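DUF3822 family protein (Bacteroides thetaiotaomicron VPI-5482, PDB 3HRG) is of unknown function but has an actin-like ATPase fold, which suggests, without establishing, a relation to nucleotide-binding proteins of that superfamily. Local coordinates at residues F209-D214 against K233-Q238; L216-T221 against L237-M242. All coordinates share one frame; numbering follows the deposited sequence. Where two conformers were deposited one is given.

In the fold
Both contacts involve the end of helix 225-235 or the chain that follows it and the segments around strand 215-220, their centres about 12 Å apart. Interaction 1 is peripheral, about 25 Å from the centre of the chain: five of its eight touching residues are exposed, and its chemistry is polar, with side-chain amides and a water gripping backbone atoms between a turn and the end of helix 225-235. Interaction 2 lies deeper, about 16 Å from that centre, and pairs strands 215-220 and 239-241 through backbone bonds, with L216 and L218 packed on one face of the sheet. L237 and Q238 belong to both, and CD1 of I236 meets CD2 of L216 at 3.8 Å.

Interaction 1: F209-D214 against K233-Q238; sequences FNQERD and KKFILQ
Q211 and Q238 each send a side-chain amide across to a backbone carbonyl of the facing segment. The Q211 chain, extended beyond CG, runs alongside the F235 carbonyl and donates from NE2 to F235 O at 2.7 Å. The bond is nearly straight at 173°; it uses a lone pair in the carbonyl plane and lies in the amide's own plane, which fixes how that amide is turned. Q238 works in the reverse direction: bent at chi2, -55°, it brings CG close to E212 O and donates from NE2 to that oxygen at 3.1 Å, almost on the line of the C=O bond. Beside it, E212 turns its carboxylate 64° from the Q238 amide plane, and its OE1 rests 3.6 Å from the methyl CD1 of L237. The contact thus joins the turn leading into strand 215-220 to the exit of helix 225-235. On the first side N210 forms an Asx turn, its OD1 receiving E212 N and R213 N from opposite faces, while in the conformer given R213 meets the D214 carboxylate side-on through NE and NH2, a salt bridge. Between the segments L237 N donates to Q211 O at 3.1 Å, and a water donates to both Q211 O and D214 O, the latter at 2.6 Å, while accepting from Q238 N. An alanine in place of Q238 removes the amide, and E212 O would probably be left without this donor, the 209-214 turn then relying on Q211 and the backbone and water bonds. W204 of helix 193-206 touches Q211, D214 and I236.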
ATOM      1  N   PHE A 209      10.906  17.559 -11.291  1.00 11.73           N
ATOM      2  CA  PHE A 209      10.196  18.309 -10.271  1.00 12.05           C
ATOM      3  C   PHE A 209      10.985  19.586  -9.948  1.00 12.54           C
ATOM      4  O   PHE A 209      12.222  19.612 -10.036  1.00 12.56           O
ATOM      5  CB  PHE A 209       9.955  17.474  -9.016  1.00 11.91           C
ATOM      6  CG  PHE A 209       8.657  16.700  -9.000  1.00 11.68           C
ATOM      7  CD1 PHE A 209       8.140  16.106 -10.135  1.00 13.82           C
ATOM      8  CD2 PHE A 209       8.037  16.452  -7.776  1.00 13.66           C
ATOM      9  CE1 PHE A 209       6.937  15.362 -10.071  1.00 15.58           C
ATOM     10  CE2 PHE A 209       6.856  15.725  -7.690  1.00 13.80           C
ATOM     11  CZ  PHE A 209       6.317  15.142  -8.831  1.00 15.00           C
ATOM     12  N   ASN A 210      10.253  20.641  -9.623  1.00 12.66           N
ATOM     13  CA  ASN A 210      10.818  21.951  -9.310  1.00 13.24           C
ATOM     14  C   ASN A 210      11.193  21.970  -7.829  1.00 13.39           C
ATOM     15  O   ASN A 210      10.334  21.797  -6.953  1.00 12.89           O
ATOM     16  CB  ASN A 210       9.791  23.022  -9.656  1.00 13.64           C
ATOM     17  CG  ASN A 210      10.328  24.399  -9.503  1.00 14.99           C
ATOM     18  OD1 ASN A 210      10.622  24.840  -8.402  1.00 19.20           O
ATOM     19  ND2 ASN A 210      10.430  25.117 -10.614  1.00 19.23           N
ATOM     20  N   GLN A 211      12.472  22.176  -7.549  1.00 13.73           N
ATOM     21  CA  GLN A 211      12.967  22.174  -6.164  1.00 14.14           C
ATOM     22  C   GLN A 211      12.315  23.215  -5.229  1.00 14.68           C
ATOM     23  O   GLN A 211      12.229  22.958  -4.042  1.00 14.25           O
ATOM     24  CB  GLN A 211      14.486  22.312  -6.117  1.00 14.15           C
ATOM     25  CG  GLN A 211      15.231  21.134  -6.724  1.00 13.69           C
ATOM     26  CD  GLN A 211      16.722  21.332  -6.621  1.00 14.59           C
ATOM     27  OE1 GLN A 211      17.403  21.599  -7.622  1.00 13.59           O
ATOM     28  NE2 GLN A 211      17.229  21.300  -5.403  1.00 12.65           N
ATOM     29  N   GLU A 212      11.837  24.330  -5.779  1.00 15.55           N
ATOM     30  CA  GLU A 212      11.136  25.392  -5.026  1.00 16.62           C
ATOM     31  C   GLU A 212       9.615  25.249  -4.884  1.00 16.70           C
ATOM     32  O   GLU A 212       9.087  25.485  -3.809  1.00 17.76           O
ATOM     33  CB  GLU A 212      11.420  26.782  -5.693  1.00 17.23           C
ATOM     34  CG  GLU A 212      10.454  27.987  -5.312  1.00 18.96           C
ATOM     35  CD  GLU A 212      10.472  28.393  -3.818  1.00 21.79           C
ATOM     36  OE1 GLU A 212      11.550  28.481  -3.184  1.00 21.73           O
ATOM     37  OE2 GLU A 212       9.386  28.648  -3.270  1.00 25.50           O
ATOM     38  N   ARG A 213       8.940  24.922  -5.987  1.00 16.53           N
ATOM     39  CA  ARG A 213       7.471  24.827  -6.070  0.60 16.20           C
ATOM     40  C   ARG A 213       6.872  23.488  -5.641  1.00 15.53           C
ATOM     41  O   ARG A 213       5.903  23.444  -4.877  1.00 15.01           O
ATOM     42  CB  ARG A 213       7.037  25.061  -7.531  0.60 16.42           C
ATOM     43  CG  ARG A 213       5.512  24.962  -7.877  0.60 17.59           C
ATOM     44  CD  ARG A 213       5.339  24.880  -9.410  0.60 18.90           C
ATOM     45  NE  ARG A 213       5.738  23.547  -9.933  0.60 18.46           N
ATOM     46  CZ  ARG A 213       6.158  23.284 -11.179  0.60 18.68           C
ATOM     47  NH1 ARG A 213       6.311  24.257 -12.076  0.60 19.52           N
ATOM     48  NH2 ARG A 213       6.489  22.038 -11.534  0.60 18.64           N
ATOM     49  N   ASP A 214       7.450  22.392  -6.135  1.00 14.14           N
ATOM     50  CA  ASP A 214       6.868  21.046  -5.895  1.00 13.67           C
ATOM     51  C   ASP A 214       7.063  20.509  -4.480  1.00 13.27           C
ATOM     52  O   ASP A 214       7.955  20.931  -3.777  1.00 12.77           O
ATOM     53  CB  ASP A 214       7.273  20.120  -7.042  1.00 12.99           C
ATOM     54  CG  ASP A 214       6.845  20.676  -8.391  1.00 11.92           C
ATOM     55  OD1 ASP A 214       5.804  21.336  -8.480  1.00  9.21           O
ATOM     56  OD2 ASP A 214       7.530  20.451  -9.392  1.00 11.66           O
ATOM     57  N   LYS A 233      15.912  18.367   2.955  1.00 11.53           N
ATOM     58  CA  LYS A 233      15.666  19.822   2.962  0.50 11.65           C
ATOM     59  C   LYS A 233      16.728  20.635   2.220  1.00 11.52           C
ATOM     60  O   LYS A 233      16.483  21.778   1.855  1.00 10.42           O
ATOM     61  CB  LYS A 233      15.510  20.383   4.385  0.50 11.93           C
ATOM     62  CG  LYS A 233      14.149  20.168   5.049  0.50 12.99           C
ATOM     63  CD  LYS A 233      14.086  20.987   6.346  0.50 14.43           C
ATOM     64  CE  LYS A 233      12.695  20.998   6.990  0.50 15.97           C
ATOM     65  NZ  LYS A 233      12.248  19.660   7.484  0.50 17.09           N
ATOM     66  N   LYS A 234      17.912  20.048   2.003  1.00 11.12           N
ATOM     67  CA  LYS A 234      18.944  20.755   1.268  1.00 11.12           C
ATOM     68  C   LYS A 234      18.535  20.925  -0.210  1.00 11.01           C
ATOM     69  O   LYS A 234      18.937  21.866  -0.862  1.00 10.67           O
ATOM     70  CB  LYS A 234      20.255  19.972   1.275  1.00 11.35           C
ATOM     71  CG  LYS A 234      20.881  19.754   2.640  1.00 12.09           C
ATOM     72  CD  LYS A 234      22.232  19.059   2.503  1.00 14.30           C
ATOM     73  CE  LYS A 234      22.896  18.943   3.885  1.00 16.12           C
ATOM     74  NZ  LYS A 234      24.244  18.308   3.783  1.00 16.41           N
ATOM     75  N   PHE A 235      17.740  19.985  -0.708  1.00 11.54           N
ATOM     76  CA  PHE A 235      17.343  19.936  -2.099  1.00 11.59           C
ATOM     77  C   PHE A 235      15.862  20.234  -2.355  1.00 12.36           C
ATOM     78  O   PHE A 235      15.522  20.841  -3.369  1.00 12.45           O
ATOM     79  CB  PHE A 235      17.656  18.524  -2.616  1.00 11.79           C
ATOM     80  CG  PHE A 235      19.115  18.211  -2.647  1.00 13.25           C
ATOM     81  CD1 PHE A 235      19.895  18.641  -3.709  1.00 12.95           C
ATOM     82  CD2 PHE A 235      19.717  17.495  -1.617  1.00 14.23           C
ATOM     83  CE1 PHE A 235      21.247  18.382  -3.732  1.00 13.61           C
ATOM     84  CE2 PHE A 235      21.103  17.242  -1.634  1.00 13.34           C
ATOM     85  CZ  PHE A 235      21.842  17.676  -2.686  1.00 13.66           C
ATOM     86  N   ILE A 236      14.989  19.807  -1.443  1.00 12.06           N
ATOM     87  CA  ILE A 236      13.544  19.969  -1.613  1.00 12.31           C
ATOM     88  C   ILE A 236      13.108  20.968  -0.575  1.00 12.48           C
ATOM     89  O   ILE A 236      13.111  20.696   0.641  1.00 13.16           O
ATOM     90  CB  ILE A 236      12.820  18.658  -1.464  1.00 12.57           C
ATOM     91  CG1 ILE A 236      13.372  17.636  -2.485  1.00 14.50           C
ATOM     92  CG2 ILE A 236      11.294  18.895  -1.641  1.00 10.90           C
ATOM     93  CD1 ILE A 236      12.971  16.217  -2.196  1.00 15.42           C
ATOM     94  N   LEU A 237      12.713  22.134  -1.049  1.00 11.91           N
ATOM     95  CA  LEU A 237      12.348  23.204  -0.138  1.00 12.21           C
ATOM     96  C   LEU A 237      10.975  23.031   0.535  1.00 12.82           C
ATOM     97  O   LEU A 237      10.758  23.644   1.568  1.00 14.00           O
ATOM     98  CB  LEU A 237      12.500  24.557  -0.841  1.00 11.78           C
ATOM     99  CG  LEU A 237      13.922  24.823  -1.409  1.00 11.24           C
ATOM    100  CD1 LEU A 237      14.049  26.226  -2.048  1.00 10.26           C
ATOM    101  CD2 LEU A 237      15.005  24.620  -0.341  1.00 11.42           C
ATOM    102  N   GLN A 238      10.084  22.209  -0.022  1.00 12.57           N
ATOM    103  CA  GLN A 238       8.743  21.990   0.549  1.00 13.39           C
ATOM    104  C   GLN A 238       8.622  20.495   0.902  1.00 12.77           C
ATOM    105  O   GLN A 238       8.273  19.675   0.037  1.00 12.80           O
ATOM    106  CB  GLN A 238       7.626  22.401  -0.442  1.00 13.91           C
ATOM    107  CG  GLN A 238       7.808  23.787  -1.174  1.00 15.49           C
ATOM    108  CD  GLN A 238       8.015  24.962  -0.270  1.00 19.53           C
ATOM    109  OE1 GLN A 238       7.494  25.001   0.848  1.00 22.23           O
ATOM    110  NE2 GLN A 238       8.749  25.990  -0.775  1.00 21.11           N
TER
HETATM  111  O   HOH W   1      10.183  21.951  -2.770  1.00 16.43           O

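Interaction 2: L216-T221 against L237-M242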
ATOM      1  N   LEU A 216       7.154  17.304  -1.408  1.00 12.60           N
ATOM      2  CA  LEU A 216       7.403  15.941  -0.967  1.00 12.00           C
ATOM      3  C   LEU A 216       6.629  15.752   0.336  1.00 11.96           C
ATOM      4  O   LEU A 216       6.811  16.542   1.297  1.00 12.86           O
ATOM      5  CB  LEU A 216       8.893  15.658  -0.736  1.00 11.64           C
ATOM      6  CG  LEU A 216       9.215  14.341  -0.044  1.00 12.25           C
ATOM      7  CD1 LEU A 216       8.619  13.148  -0.850  1.00 13.26           C
ATOM      8  CD2 LEU A 216      10.739  14.195   0.188  1.00 10.65           C
ATOM      9  N   HIS A 217       5.789  14.726   0.367  1.00 11.93           N
ATOM     10  CA  HIS A 217       4.980  14.341   1.525  1.00 12.50           C
ATOM     11  C   HIS A 217       5.387  12.920   1.955  1.00 12.21           C
ATOM     12  O   HIS A 217       5.351  11.977   1.168  1.00 13.50           O
ATOM     13  CB  HIS A 217       3.497  14.437   1.191  1.00 12.43           C
ATOM     14  CG  HIS A 217       3.037  15.827   0.869  1.00 12.81           C
ATOM     15  ND1 HIS A 217       2.303  16.583   1.749  1.00 15.04           N
ATOM     16  CD2 HIS A 217       3.214  16.599  -0.236  1.00 13.81           C
ATOM     17  CE1 HIS A 217       2.045  17.769   1.209  1.00 16.50           C
ATOM     18  NE2 HIS A 217       2.589  17.806   0.005  1.00 14.39           N
ATOM     19  N   LEU A 218       5.803  12.782   3.203  1.00 12.62           N
ATOM     20  CA  LEU A 218       6.297  11.515   3.732  1.00 13.03           C
ATOM     21  C   LEU A 218       5.370  10.902   4.768  1.00 13.36           C
ATOM     22  O   LEU A 218       4.762  11.618   5.580  1.00 12.35           O
ATOM     23  CB  LEU A 218       7.658  11.755   4.402  1.00 12.97           C
ATOM     24  CG  LEU A 218       8.800  12.241   3.526  1.00 14.89           C
ATOM     25  CD1 LEU A 218       9.958  12.738   4.377  1.00 15.10           C
ATOM     26  CD2 LEU A 218       9.234  11.133   2.596  1.00 18.29           C
ATOM     27  N   THR A 219       5.243   9.581   4.726  1.00 13.71           N
ATOM     28  CA  THR A 219       4.463   8.865   5.706  1.00 14.18           C
ATOM     29  C   THR A 219       5.084   7.487   5.939  1.00 14.92           C
ATOM     30  O   THR A 219       5.899   7.031   5.133  1.00 14.61           O
ATOM     31  CB  THR A 219       2.974   8.766   5.304  1.00 14.39           C
ATOM     32  OG1 THR A 219       2.238   8.251   6.428  1.00 14.62           O
ATOM     33  CG2 THR A 219       2.769   7.897   4.099  1.00 14.69           C
ATOM     34  N   GLY A 220       4.726   6.837   7.050  0.50 15.35           N
ATOM     35  CA  GLY A 220       5.221   5.489   7.364  0.50 15.89           C
ATOM     36  C   GLY A 220       6.270   5.326   8.457  0.50 16.32           C
ATOM     37  O   GLY A 220       6.257   6.019   9.475  0.50 16.12           O
ATOM     38  N   THR A 221       7.183   4.384   8.239  0.50 17.02           N
ATOM     39  CA  THR A 221       8.216   4.051   9.218  0.50 17.60           C
ATOM     40  C   THR A 221       9.417   4.996   9.090  0.50 17.70           C
ATOM     41  O   THR A 221      10.432   4.663   8.486  0.50 17.71           O
ATOM     42  CB  THR A 221       8.643   2.590   9.028  0.50 17.70           C
ATOM     43  OG1 THR A 221       9.255   2.448   7.755  0.50 18.86           O
ATOM     44  CG2 THR A 221       7.431   1.642   9.095  0.50 18.06           C
ATOM     45  N   LEU A 237      12.713  22.134  -1.049  1.00 11.91           N
ATOM     46  CA  LEU A 237      12.348  23.204  -0.138  1.00 12.21           C
ATOM     47  C   LEU A 237      10.975  23.031   0.535  1.00 12.82           C
ATOM     48  O   LEU A 237      10.758  23.644   1.568  1.00 14.00           O
ATOM     49  CB  LEU A 237      12.500  24.557  -0.841  1.00 11.78           C
ATOM     50  CG  LEU A 237      13.922  24.823  -1.409  1.00 11.24           C
ATOM     51  CD1 LEU A 237      14.049  26.226  -2.048  1.00 10.26           C
ATOM     52  CD2 LEU A 237      15.005  24.620  -0.341  1.00 11.42           C
ATOM     53  N   GLN A 238      10.084  22.209  -0.022  1.00 12.57           N
ATOM     54  CA  GLN A 238       8.743  21.990   0.549  1.00 13.39           C
ATOM     55  C   GLN A 238       8.622  20.495   0.902  1.00 12.77           C
ATOM     56  O   GLN A 238       8.273  19.675   0.037  1.00 12.80           O
ATOM     57  CB  GLN A 238       7.626  22.401  -0.442  1.00 13.91           C
ATOM     58  CG  GLN A 238       7.808  23.787  -1.174  1.00 15.49           C
ATOM     59  CD  GLN A 238       8.015  24.962  -0.270  1.00 19.53           C
ATOM     60  OE1 GLN A 238       7.494  25.001   0.848  1.00 22.23           O
ATOM     61  NE2 GLN A 238       8.749  25.990  -0.775  1.00 21.11           N
ATOM     62  N   VAL A 239       9.007  20.141   2.128  1.00 12.38           N
ATOM     63  CA  VAL A 239       8.949  18.748   2.613  1.00 12.47           C
ATOM     64  C   VAL A 239       8.032  18.685   3.836  1.00 12.43           C
ATOM     65  O   VAL A 239       8.168  19.494   4.751  1.00 11.60           O
ATOM     66  CB  VAL A 239      10.328  18.179   3.018  1.00 13.09           C
ATOM     67  CG1 VAL A 239      10.187  16.686   3.391  1.00 12.68           C
ATOM     68  CG2 VAL A 239      11.337  18.324   1.909  1.00 12.68           C
ATOM     69  N   PHE A 240       7.100  17.743   3.839  1.00 12.79           N
ATOM     70  CA  PHE A 240       6.140  17.587   4.953  1.00 13.28           C
ATOM     71  C   PHE A 240       6.009  16.153   5.441  1.00 13.14           C
ATOM     72  O   PHE A 240       6.268  15.215   4.684  1.00 13.47           O
ATOM     73  CB  PHE A 240       4.747  18.019   4.497  1.00 13.59           C
ATOM     74  CG  PHE A 240       4.705  19.380   3.917  1.00 15.37           C
ATOM     75  CD1 PHE A 240       4.529  20.483   4.728  1.00 15.75           C
ATOM     76  CD2 PHE A 240       4.833  19.562   2.544  1.00 17.25           C
ATOM     77  CE1 PHE A 240       4.509  21.772   4.183  1.00 18.19           C
ATOM     78  CE2 PHE A 240       4.797  20.849   1.996  1.00 17.53           C
ATOM     79  CZ  PHE A 240       4.642  21.950   2.809  1.00 16.52           C
ATOM     80  N   ILE A 241       5.663  16.005   6.723  1.00 12.57           N
ATOM     81  CA  ILE A 241       5.383  14.713   7.330  1.00 12.35           C
ATOM     82  C   ILE A 241       3.877  14.689   7.378  1.00 11.11           C
ATOM     83  O   ILE A 241       3.261  15.547   8.035  1.00 11.56           O
ATOM     84  CB  ILE A 241       5.919  14.554   8.754  1.00 13.51           C
ATOM     85  CG1 ILE A 241       7.428  14.769   8.786  1.00 14.76           C
ATOM     86  CG2 ILE A 241       5.531  13.146   9.327  1.00 13.93           C
ATOM     87  CD1 ILE A 241       8.150  13.812   7.996  1.00 16.71           C
HETATM   88  N   MSE A 242       3.285  13.736   6.683  1.00  9.10           N
HETATM   89  CA  MSE A 242       1.852  13.640   6.601  1.00  8.36           C
HETATM   90  C   MSE A 242       1.191  13.290   7.924  1.00  8.67           C
HETATM   91  O   MSE A 242       1.789  12.662   8.790  1.00  6.64           O
HETATM   92  CB  MSE A 242       1.428  12.551   5.622  1.00  7.65           C
HETATM   93  CG  MSE A 242       1.882  12.723   4.231  1.00  7.19           C
HETATM   94 SE   MSE A 242       1.032  11.366   3.163  0.75  4.44          SE
HETATM   95  CE  MSE A 242      -0.764  12.137   3.034  1.00  8.53           C
TER
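L216, H217 and L218 pair in parallel register with V239, F240 and I241, and the tight part is the backbone ladder between them. L216 N donates to Q238 O, F240 N to L216 O, L218 N to F240 O, and M242 N to L218 O at 2.8 Å; a CA-H...O contact from V239 CA to L216 O joins them. The short strand axes approach to 4.8 Å with 25° between their directions. On the leucine face, L216 and V239 lie side by side, CD2 to CG1 at 4.1 Å, and the L218 methyl CD1 crosses to the same V239 CG1. I241 turns CD1 back to L218 CB at 4.2 Å. L232 and M229 of helix 225-235 cover this face. On the opposite face the loose side is at exposed F240: the H217 and F240 side chains lie side by side, pointing the same way with ring planes 25° apart, yet the rings barely overlap, their centroids 5.0 Å apart. F240 CD2 sits over one face of the imidazole, toward its rim, 3.6 Å from H217 CE1, while H217 NE2 is hydrogen-bonded to E215 OE1. Beyond the rings, selenomethionine M242 lays CG against H217 CB at 3.8 Å, and its bend at chi3, 76°, brings SE to T219 CB at 3.9 Å. Y164 of strand 162-167 meets both H217 and M242. Two adjacent parallel strands joined through helix 225-235, packed on one face of their sheet, form a beta-alpha-beta crossover within a mixed five-stranded sheet of order 3-2-1-4-5, as in the actin-like ATPase fold.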